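Local coordinates for protein epsin-2 (Saccharomyces cerevisiae, PDB 6ENR) that binds membranes rich in phosphatidylinositol 4,5- and 3,5-bisphosphate through its N-terminal ENTH domain and is required for endocytosis and actin localization, at residues Y16-T19 against Q20-V23; L39-L42 against A43-Y47; E97-Y100 against V101-L105. All blocks are in the same frame, centred on the assembly; numbering follows the deposited sequence.

Contact 1 of 3, residues Y16-T19 against Q20-V23; sequences YSST and QVLV
Ser-17, the first residue here to meet the helix ahead, lays its hydroxyl alongside Val-21: OG lies 3.4 Å from CG1, the methyl anti to the backbone N of the valine. The same hydroxyl donates to the carbonyl of Ser-18 (OG to O, 3.1 Å), in the carbonyl plane and on a lone pair, which probably helps to hold the peptide that leads into the helix. Ser-18 is the N-cap. With chi1 at 81° its OG sits between the backbone N and the carbonyl carbon, from where it can reach forward along the chain and accept from Val-21 N at 3.2 Å, with a fairly straight N-H angle of 161°. Serine suits this place because a short side chain can stand in for the carbonyl that the first helical turn lacks. The methyl CG2 of Val-21 packs against that OG. Ser-18 O meanwhile takes a second donor, Leu-22 N, at 3.0 Å, 21° out of the carbonyl plane. Thr-19 begins the helix and continues the ladder, its O accepting from Val-23 N at 2.9 Å; CG1 of Val-23 rests 3.5 Å from Thr-19 O. The buried hydroxyl of Thr-19 is satisfied from outside by Asp-51 and by Arg-45, which also bonds to Ser-17 O. Helix 19-26 thus starts against two others: Leu-22 packs on Thr-38, Asp-41 and Leu-42 of helix 36-45, while Thr-19 and Val-23 press on Ile-55 of helix 49-63.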
ATOM      1  N   TYR A  16       6.221 -14.741 -15.163  1.00 53.04           N
ATOM      2  CA  TYR A  16       7.286 -13.848 -15.714  1.00 47.38           C
ATOM      3  C   TYR A  16       6.857 -12.384 -15.948  1.00 36.97           C
ATOM      4  O   TYR A  16       7.576 -11.631 -16.577  1.00 27.39           O
ATOM      5  CB  TYR A  16       7.880 -14.472 -17.009  1.00 61.21           C
ATOM      6  CG  TYR A  16       9.331 -14.965 -16.947  1.00 75.18           C
ATOM      7  CD1 TYR A  16      10.349 -14.133 -16.478  1.00 86.24           C
ATOM      8  CD2 TYR A  16       9.701 -16.249 -17.411  1.00 80.61           C
ATOM      9  CE1 TYR A  16      11.673 -14.560 -16.438  1.00 89.93           C
ATOM     10  CE2 TYR A  16      11.036 -16.686 -17.364  1.00 82.58           C
ATOM     11  CZ  TYR A  16      12.020 -15.828 -16.873  1.00 85.49           C
ATOM     12  OH  TYR A  16      13.351 -16.180 -16.807  1.00 83.41           O
ATOM     13  N   SER A  17       5.742 -11.936 -15.383  1.00 31.34           N
ATOM     14  CA  SER A  17       5.241 -10.599 -15.652  1.00 27.50           C
ATOM     15  C   SER A  17       6.235  -9.466 -15.216  1.00 23.30           C
ATOM     16  O   SER A  17       6.894  -9.553 -14.213  1.00 22.05           O
ATOM     17  CB  SER A  17       3.856 -10.452 -14.984  1.00 34.07           C
ATOM     18  OG  SER A  17       3.477  -9.113 -15.004  1.00 40.18           O
ATOM     19  N   SER A  18       6.300  -8.391 -15.942  1.00 20.93           N
ATOM     20  CA  SER A  18       7.176  -7.322 -15.604  1.00 19.05           C
ATOM     21  C   SER A  18       6.637  -6.738 -14.273  1.00 20.04           C
ATOM     22  O   SER A  18       5.448  -6.941 -13.907  1.00 20.32           O
ATOM     23  CB  SER A  18       7.227  -6.292 -16.666  1.00 21.81           C
ATOM     24  OG  SER A  18       6.150  -5.367 -16.649  1.00 24.87           O
ATOM     25  N   THR A  19       7.523  -6.073 -13.586  1.00 19.06           N
ATOM     26  CA  THR A  19       7.185  -5.444 -12.290  1.00 18.50           C
ATOM     27  C   THR A  19       6.165  -4.290 -12.476  1.00 21.56           C
ATOM     28  O   THR A  19       5.225  -4.183 -11.717  1.00 18.02           O
ATOM     29  CB  THR A  19       8.451  -4.976 -11.558  1.00 18.74           C
ATOM     30  OG1 THR A  19       9.244  -6.153 -11.231  1.00 19.10           O
ATOM     31  CG2 THR A  19       8.086  -4.246 -10.209  1.00 16.92           C
ATOM     32  N   GLN A  20       6.336  -3.506 -13.540  1.00 23.68           N
ATOM     33  CA  GLN A  20       5.367  -2.465 -13.935  1.00 28.07           C
ATOM     34  C   GLN A  20       3.999  -2.985 -14.120  1.00 25.11           C
ATOM     35  O   GLN A  20       3.067  -2.362 -13.669  1.00 22.17           O
ATOM     36  CB  GLN A  20       5.778  -1.780 -15.250  1.00 32.22           C
ATOM     37  CG  GLN A  20       5.299  -0.355 -15.363  1.00 39.74           C
ATOM     38  CD  GLN A  20       6.339   0.546 -16.071  1.00 49.54           C
ATOM     39  OE1 GLN A  20       6.189   0.884 -17.250  1.00 54.07           O
ATOM     40  NE2 GLN A  20       7.422   0.901 -15.347  1.00 48.65           N
ATOM     41  N   VAL A  21       3.865  -4.120 -14.795  1.00 24.40           N
ATOM     42  CA  VAL A  21       2.553  -4.762 -15.001  1.00 27.79           C
ATOM     43  C   VAL A  21       1.982  -5.373 -13.707  1.00 23.54           C
ATOM     44  O   VAL A  21       0.771  -5.346 -13.444  1.00 25.66           O
ATOM     45  CB  VAL A  21       2.647  -5.905 -16.064  1.00 30.51           C
ATOM     46  CG1 VAL A  21       1.347  -6.668 -16.151  1.00 32.40           C
ATOM     47  CG2 VAL A  21       3.034  -5.374 -17.424  1.00 32.75           C
ATOM     48  N   LEU A  22       2.841  -5.968 -12.910  1.00 21.35           N
ATOM     49  CA  LEU A  22       2.417  -6.553 -11.676  1.00 20.50           C
ATOM     50  C   LEU A  22       1.856  -5.502 -10.693  1.00 17.07           C
ATOM     51  O   LEU A  22       0.816  -5.785 -10.012  1.00 17.75           O
ATOM     52  CB  LEU A  22       3.575  -7.222 -10.985  1.00 23.10           C
ATOM     53  CG  LEU A  22       3.384  -7.931  -9.691  1.00 26.02           C
ATOM     54  CD1 LEU A  22       2.332  -9.017  -9.750  1.00 33.39           C
ATOM     55  CD2 LEU A  22       4.749  -8.549  -9.290  1.00 28.37           C
ATOM     56  N   VAL A  23       2.602  -4.402 -10.545  1.00 15.77           N
ATOM     57  CA  VAL A  23       2.225  -3.321  -9.576  1.00 18.79           C
ATOM     58  C   VAL A  23       0.992  -2.563 -10.102  1.00 17.58           C
ATOM     59  O   VAL A  23       0.102  -2.221  -9.316  1.00 16.28           O
ATOM     60  CB  VAL A  23       3.367  -2.378  -9.098  1.00 18.45           C
ATOM     61  CG1 VAL A  23       3.814  -1.379 -10.144  1.00 19.79           C
ATOM     62  CG2 VAL A  23       2.951  -1.553  -7.876  1.00 20.59           C
TER

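Contact 2 of 3, residues L39-L42 against A43-Y47; sequences LDDL and AQRSY
Asp-41 and Arg-45, one helical turn apart, form a bidentate, side-on salt bridge, the guanidinium giving NE to one carboxylate oxygen and NH2 to the other. Arg-45 NE to Asp-41 OD1 is 3.0 Å and almost straight at 174°; OD1 lies in the guanidinium plane, yet NE stands above the plane of the carboxylate. Arg-45 NH2 reaches Asp-41 OD2 at 3.1 Å from the syn side, again out of the carboxylate plane, with the two planes 63° apart. CG of Arg-45, set opposite its carbonyl carbon, starts the chain back toward the preceding turn, and the extended run from CG to NE takes the guanidinium to Asp-41. Two bonds on separate oxygens should restrict the rotation of both groups. They also leave NH1 for Thr-19 OG1 and Ser-17 O, which the long arginine can reach. Asp-40 and Gln-44 form a looser pair: Gln-44 NE2 donates to Asp-40 OD2 at 3.3 Å with the amide and carboxylate planes 40° apart, while OD1 of Asp-40 bonds to Tyr-82. Beneath these side chains the backbone bonds run regularly, as in Ala-43 N to Leu-39 O at 2.8 Å and Arg-45 N to Asp-41 O at 2.9 Å. Small Ala-43 lets Tyr-82 and Phe-86 come close, and Leu-42 packs against Leu-22, Val-23 and Ile-55. Polar pairs spaced i to i+4 above a buried apolar side are characteristic of an amphipathic helix, here helix 36-45 in the all-helical ENTH fold.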
ATOM      1  N   LEU A  39       0.870 -10.119  -3.956  1.00 17.10           N
ATOM      2  CA  LEU A  39       1.515  -9.406  -2.799  1.00 17.71           C
ATOM      3  C   LEU A  39       2.854 -10.048  -2.480  1.00 18.54           C
ATOM      4  O   LEU A  39       3.889  -9.362  -2.390  1.00 16.44           O
ATOM      5  CB  LEU A  39       0.626  -9.449  -1.589  1.00 20.76           C
ATOM      6  CG  LEU A  39      -0.694  -8.621  -1.750  1.00 19.50           C
ATOM      7  CD1 LEU A  39      -1.590  -8.926  -0.606  1.00 21.31           C
ATOM      8  CD2 LEU A  39      -0.485  -7.115  -1.730  1.00 19.81           C
ATOM      9  N   ASP A  40       2.884 -11.376  -2.418  1.00 17.39           N
ATOM     10  CA  ASP A  40       4.172 -12.019  -2.144  1.00 19.74           C
ATOM     11  C   ASP A  40       5.230 -11.868  -3.260  1.00 17.68           C
ATOM     12  O   ASP A  40       6.397 -11.676  -2.943  1.00 16.91           O
ATOM     13  CB  ASP A  40       4.020 -13.461  -1.704  1.00 21.49           C
ATOM     14  CG  ASP A  40       5.172 -13.836  -0.760  1.00 25.33           C
ATOM     15  OD1 ASP A  40       5.279 -13.278   0.428  1.00 27.99           O
ATOM     16  OD2 ASP A  40       6.016 -14.540  -1.249  1.00 24.61           O
ATOM     17  N   ASP A  41       4.818 -11.754  -4.530  1.00 16.96           N
ATOM     18  CA  ASP A  41       5.778 -11.531  -5.587  1.00 19.64           C
ATOM     19  C   ASP A  41       6.334 -10.091  -5.461  1.00 17.39           C
ATOM     20  O   ASP A  41       7.532  -9.864  -5.489  1.00 21.30           O
ATOM     21  CB  ASP A  41       5.040 -11.765  -6.893  1.00 21.04           C
ATOM     22  CG  ASP A  41       5.951 -11.932  -8.090  1.00 27.51           C
ATOM     23  OD1 ASP A  41       7.210 -12.001  -8.011  1.00 28.72           O
ATOM     24  OD2 ASP A  41       5.352 -12.031  -9.164  1.00 25.60           O
ATOM     25  N   LEU A  42       5.461  -9.122  -5.261  1.00 15.15           N
ATOM     26  CA  LEU A  42       5.878  -7.739  -4.931  1.00 16.71           C
ATOM     27  C   LEU A  42       6.850  -7.692  -3.816  1.00 16.41           C
ATOM     28  O   LEU A  42       7.916  -7.070  -3.934  1.00 13.45           O
ATOM     29  CB  LEU A  42       4.722  -6.809  -4.673  1.00 16.86           C
ATOM     30  CG  LEU A  42       3.897  -6.574  -5.970  1.00 18.18           C
ATOM     31  CD1 LEU A  42       2.545  -6.073  -5.564  1.00 19.27           C
ATOM     32  CD2 LEU A  42       4.514  -5.533  -6.907  1.00 20.32           C
ATOM     33  N   ALA A  43       6.528  -8.398  -2.747  1.00 16.10           N
ATOM     34  CA  ALA A  43       7.387  -8.398  -1.619  1.00 15.46           C
ATOM     35  C   ALA A  43       8.721  -8.937  -1.946  1.00 14.97           C
ATOM     36  O   ALA A  43       9.744  -8.291  -1.626  1.00 14.74           O
ATOM     37  CB  ALA A  43       6.758  -9.156  -0.437  1.00 16.78           C
ATOM     38  N   GLN A  44       8.767 -10.054  -2.681  1.00 15.07           N
ATOM     39  CA  GLN A  44      10.057 -10.571  -3.086  1.00 17.00           C
ATOM     40  C   GLN A  44      10.884  -9.629  -3.961  1.00 16.43           C
ATOM     41  O   GLN A  44      12.116  -9.468  -3.812  1.00 14.49           O
ATOM     42  CB  GLN A  44       9.910 -11.869  -3.803  1.00 21.52           C
ATOM     43  CG  GLN A  44       9.465 -13.026  -2.916  1.00 26.64           C
ATOM     44  CD  GLN A  44       9.896 -13.010  -1.436  1.00 31.43           C
ATOM     45  OE1 GLN A  44      11.114 -13.001  -1.072  1.00 36.63           O
ATOM     46  NE2 GLN A  44       8.881 -13.071  -0.552  1.00 38.72           N
ATOM     47  N   ARG A  45      10.194  -9.006  -4.865  1.00 15.61           N
ATOM     48  CA  ARG A  45      10.841  -8.081  -5.798  1.00 16.32           C
ATOM     49  C   ARG A  45      11.339  -6.813  -5.150  1.00 17.04           C
ATOM     50  O   ARG A  45      12.293  -6.157  -5.645  1.00 13.91           O
ATOM     51  CB  ARG A  45       9.892  -7.776  -6.926  1.00 17.50           C
ATOM     52  CG  ARG A  45       9.568  -8.989  -7.772  1.00 19.44           C
ATOM     53  CD  ARG A  45       8.799  -8.572  -8.975  1.00 20.41           C
ATOM     54  NE  ARG A  45       8.032  -9.615  -9.626  1.00 20.99           N
ATOM     55  CZ  ARG A  45       7.726  -9.634 -10.943  1.00 23.78           C
ATOM     56  NH1 ARG A  45       8.122  -8.679 -11.775  1.00 19.80           N
ATOM     57  NH2 ARG A  45       6.971 -10.637 -11.410  1.00 25.10           N
ATOM     58  N   SER A  46      10.707  -6.439  -4.025  1.00 16.88           N
ATOM     59  CA  SER A  46      11.072  -5.236  -3.301  1.00 16.40           C
ATOM     60  C   SER A  46      12.505  -5.259  -2.781  1.00 15.86           C
ATOM     61  O   SER A  46      13.066  -4.210  -2.508  1.00 16.04           O
ATOM     62  CB  SER A  46      10.071  -5.002  -2.150  1.00 16.82           C
ATOM     63  OG  SER A  46      10.274  -5.936  -1.097  1.00 18.34           O
ATOM     64  N   TYR A  47      13.124  -6.460  -2.704  1.00 15.43           N
ATOM     65  CA  TYR A  47      14.529  -6.620  -2.325  1.00 18.02           C
ATOM     66  C   TYR A  47      15.540  -6.254  -3.421  1.00 18.59           C
ATOM     67  O   TYR A  47      16.737  -6.100  -3.140  1.00 19.59           O
ATOM     68  CB  TYR A  47      14.765  -8.040  -1.874  1.00 18.08           C
ATOM     69  CG  TYR A  47      14.086  -8.305  -0.554  1.00 19.15           C
ATOM     70  CD1 TYR A  47      14.722  -8.015   0.657  1.00 23.11           C
ATOM     71  CD2 TYR A  47      12.772  -8.784  -0.506  1.00 21.61           C
ATOM     72  CE1 TYR A  47      14.065  -8.195   1.883  1.00 24.31           C
ATOM     73  CE2 TYR A  47      12.137  -9.025   0.725  1.00 22.79           C
ATOM     74  CZ  TYR A  47      12.766  -8.710   1.897  1.00 24.45           C
ATOM     75  OH  TYR A  47      12.067  -8.965   3.066  1.00 30.69           O
TER

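Contact 3 of 3, residues E97-Y100 against V101-L105; sequences ENFY and VIKTL
With chi1 at -139° for Phe-99, and with CG of Lys-103 anti to its carbonyl carbon (chi1 -71°) and the rest of the chain extended, the lysine passes over one face of the phenylalanine ring. Its CE stands 3.8 Å from the ring centroid, almost on the normal, a CH-pi contact, and NZ follows at 4.3 Å from that centroid, 20° off the normal, as a cation-pi contact. A lysine suits this spot because one extended chain offers both the CE methylene and the ammonium to the same ring face. Tyr-100 takes the less common rotamer, CG between the backbone N and the carbonyl carbon, and this brings the ring over the start of the next residue, where Val-101 CG2 meets one face, 3.3 Å from Tyr-100 CE1. The backbone bond Lys-103 N to Phe-99 O spans the same turn as the lysine-phenylalanine pair, and Thr-104 N to Tyr-100 O continues the series, each 2.9 Å. Thr-104 OG1 turns back to give a hydrogen bond to Val-101 O at 2.8 Å. Val-101 and Leu-105 lean on Leu-63, Ile-102 on Leu-80 and Val-130, and Phe-99 also on Leu-133. The i to i+4 spacing sets lysine and phenylalanine on one side of helix 99-105, in its first turn after Asn-98, which holds the N-cap position without a side-chain capping bond, in the helical ENTH bundle.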
ATOM      1  N   GLU A  97       9.684   8.283   5.156  1.00 25.24           N
ATOM      2  CA  GLU A  97      10.014   9.447   4.346  1.00 27.16           C
ATOM      3  C   GLU A  97       8.778  10.126   3.778  1.00 26.13           C
ATOM      4  O   GLU A  97       8.714  11.337   3.794  1.00 25.63           O
ATOM      5  CB  GLU A  97      10.991   9.042   3.198  1.00 32.77           C
ATOM      6  CG  GLU A  97      12.377   8.693   3.750  1.00 36.20           C
ATOM      7  CD  GLU A  97      13.187   7.604   3.026  1.00 44.01           C
ATOM      8  OE1 GLU A  97      12.822   7.090   1.927  1.00 44.54           O
ATOM      9  OE2 GLU A  97      14.255   7.266   3.594  1.00 45.28           O
ATOM     10  N   ASN A  98       7.758   9.355   3.394  1.00 21.87           N
ATOM     11  CA  ASN A  98       6.502   9.886   2.842  1.00 26.51           C
ATOM     12  C   ASN A  98       5.306   9.672   3.760  1.00 25.39           C
ATOM     13  O   ASN A  98       4.180   9.434   3.302  1.00 26.18           O
ATOM     14  CB  ASN A  98       6.332   9.242   1.421  1.00 29.41           C
ATOM     15  CG  ASN A  98       7.583   9.449   0.580  1.00 30.47           C
ATOM     16  OD1 ASN A  98       8.486   8.568   0.506  1.00 33.11           O
ATOM     17  ND2 ASN A  98       7.717  10.665   0.037  1.00 30.31           N
ATOM     18  N   PHE A  99       5.534   9.908   5.064  1.00 22.10           N
ATOM     19  CA  PHE A  99       4.563   9.618   6.084  1.00 23.14           C
ATOM     20  C   PHE A  99       3.318  10.488   5.929  1.00 23.93           C
ATOM     21  O   PHE A  99       2.232  10.048   6.217  1.00 22.16           O
ATOM     22  CB  PHE A  99       5.155   9.842   7.463  1.00 23.84           C
ATOM     23  CG  PHE A  99       4.806   8.820   8.508  1.00 25.37           C
ATOM     24  CD1 PHE A  99       3.715   7.981   8.413  1.00 24.47           C
ATOM     25  CD2 PHE A  99       5.564   8.786   9.703  1.00 26.57           C
ATOM     26  CE1 PHE A  99       3.438   7.055   9.423  1.00 23.68           C
ATOM     27  CE2 PHE A  99       5.287   7.855  10.694  1.00 29.56           C
ATOM     28  CZ  PHE A  99       4.187   7.021  10.568  1.00 26.05           C
ATOM     29  N   TYR A 100       3.505  11.712   5.426  1.00 22.77           N
ATOM     30  CA  TYR A 100       2.422  12.650   5.183  1.00 29.13           C
ATOM     31  C   TYR A 100       1.335  12.047   4.296  1.00 24.48           C
ATOM     32  O   TYR A 100       0.188  12.140   4.631  1.00 25.56           O
ATOM     33  CB  TYR A 100       2.961  13.992   4.582  1.00 35.16           C
ATOM     34  CG  TYR A 100       3.659  13.819   3.210  1.00 49.86           C
ATOM     35  CD1 TYR A 100       2.957  14.084   2.008  1.00 60.02           C
ATOM     36  CD2 TYR A 100       4.995  13.335   3.093  1.00 55.45           C
ATOM     37  CE1 TYR A 100       3.550  13.891   0.762  1.00 62.63           C
ATOM     38  CE2 TYR A 100       5.585  13.135   1.833  1.00 62.35           C
ATOM     39  CZ  TYR A 100       4.872  13.413   0.670  1.00 67.90           C
ATOM     40  OH  TYR A 100       5.450  13.212  -0.586  1.00 66.50           O
ATOM     41  N   VAL A 101       1.719  11.431   3.191  1.00 24.63           N
ATOM     42  CA  VAL A 101       0.772  10.824   2.253  1.00 30.32           C
ATOM     43  C   VAL A 101      -0.089   9.829   3.045  1.00 27.51           C
ATOM     44  O   VAL A 101      -1.311   9.843   2.965  1.00 27.57           O
ATOM     45  CB  VAL A 101       1.517  10.015   1.166  1.00 34.20           C
ATOM     46  CG1 VAL A 101       0.549   9.142   0.368  1.00 39.40           C
ATOM     47  CG2 VAL A 101       2.281  10.921   0.210  1.00 38.21           C
ATOM     48  N   ILE A 102       0.544   8.992   3.833  1.00 22.53           N
ATOM     49  CA  ILE A 102      -0.210   8.000   4.579  1.00 21.39           C
ATOM     50  C   ILE A 102      -1.106   8.632   5.626  1.00 21.57           C
ATOM     51  O   ILE A 102      -2.271   8.287   5.766  1.00 20.02           O
ATOM     52  CB  ILE A 102       0.686   6.910   5.196  1.00 21.08           C
ATOM     53  CG1 ILE A 102       1.586   6.261   4.122  1.00 21.99           C
ATOM     54  CG2 ILE A 102      -0.177   5.798   5.776  1.00 22.04           C
ATOM     55  CD1 ILE A 102       2.780   5.572   4.725  1.00 20.79           C
ATOM     56  N   LYS A 103      -0.588   9.580   6.360  1.00 21.36           N
ATOM     57  CA  LYS A 103      -1.405  10.216   7.354  1.00 21.99           C
ATOM     58  C   LYS A 103      -2.607  10.991   6.766  1.00 19.17           C
ATOM     59  O   LYS A 103      -3.640  10.934   7.312  1.00 20.04           O
ATOM     60  CB  LYS A 103      -0.549  11.113   8.247  1.00 25.44           C
ATOM     61  CG  LYS A 103       0.342  10.295   9.158  1.00 23.64           C
ATOM     62  CD  LYS A 103       1.236  11.247   9.910  1.00 28.31           C
ATOM     63  CE  LYS A 103       2.194  10.576  10.906  1.00 28.19           C
ATOM     64  NZ  LYS A 103       3.223  11.596  11.350  1.00 31.64           N
ATOM     65  N   THR A 104      -2.480  11.657   5.654  1.00 22.18           N
ATOM     66  CA  THR A 104      -3.658  12.317   5.029  1.00 23.55           C
ATOM     67  C   THR A 104      -4.782  11.268   4.757  1.00 21.56           C
ATOM     68  O   THR A 104      -5.974  11.561   4.786  1.00 21.38           O
ATOM     69  CB  THR A 104      -3.281  13.100   3.738  1.00 25.50           C
ATOM     70  OG1 THR A 104      -2.841  12.206   2.734  1.00 32.85           O
ATOM     71  CG2 THR A 104      -2.248  14.160   3.902  1.00 26.71           C
ATOM     72  N   LEU A 105      -4.386  10.032   4.448  1.00 19.97           N
ATOM     73  CA  LEU A 105      -5.366   8.986   4.186  1.00 20.24           C
ATOM     74  C   LEU A 105      -6.226   8.519   5.366  1.00 18.96           C
ATOM     75  O   LEU A 105      -7.303   7.966   5.177  1.00 18.62           O
ATOM     76  CB  LEU A 105      -4.686   7.820   3.496  1.00 20.59           C
ATOM     77  CG  LEU A 105      -4.074   8.153   2.104  1.00 21.88           C
ATOM     78  CD1 LEU A 105      -3.345   6.900   1.619  1.00 24.76           C
ATOM     79  CD2 LEU A 105      -5.092   8.560   1.093  1.00 22.85           C
TER

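Overall arrangement
The three contacts follow one another along the chain, each the beginning or body of a helix in a single all-helical ENTH domain. Contacts 1 and 2 lie on the same side of the chain's centre, their centres about 11 Å apart, on the successive helices 19-26 and 36-45, which touch through the guanidinium of Arg-45 and through Leu-22. Contact 3, on helix 99-105, lies on the opposite side, its centre about 25 Å from that of contact 1 and 22 Å from that of contact 2, without touching either. Helix 49-63 receives side chains from all three, so this helix is packed against from both sides of the membrane-binding domain.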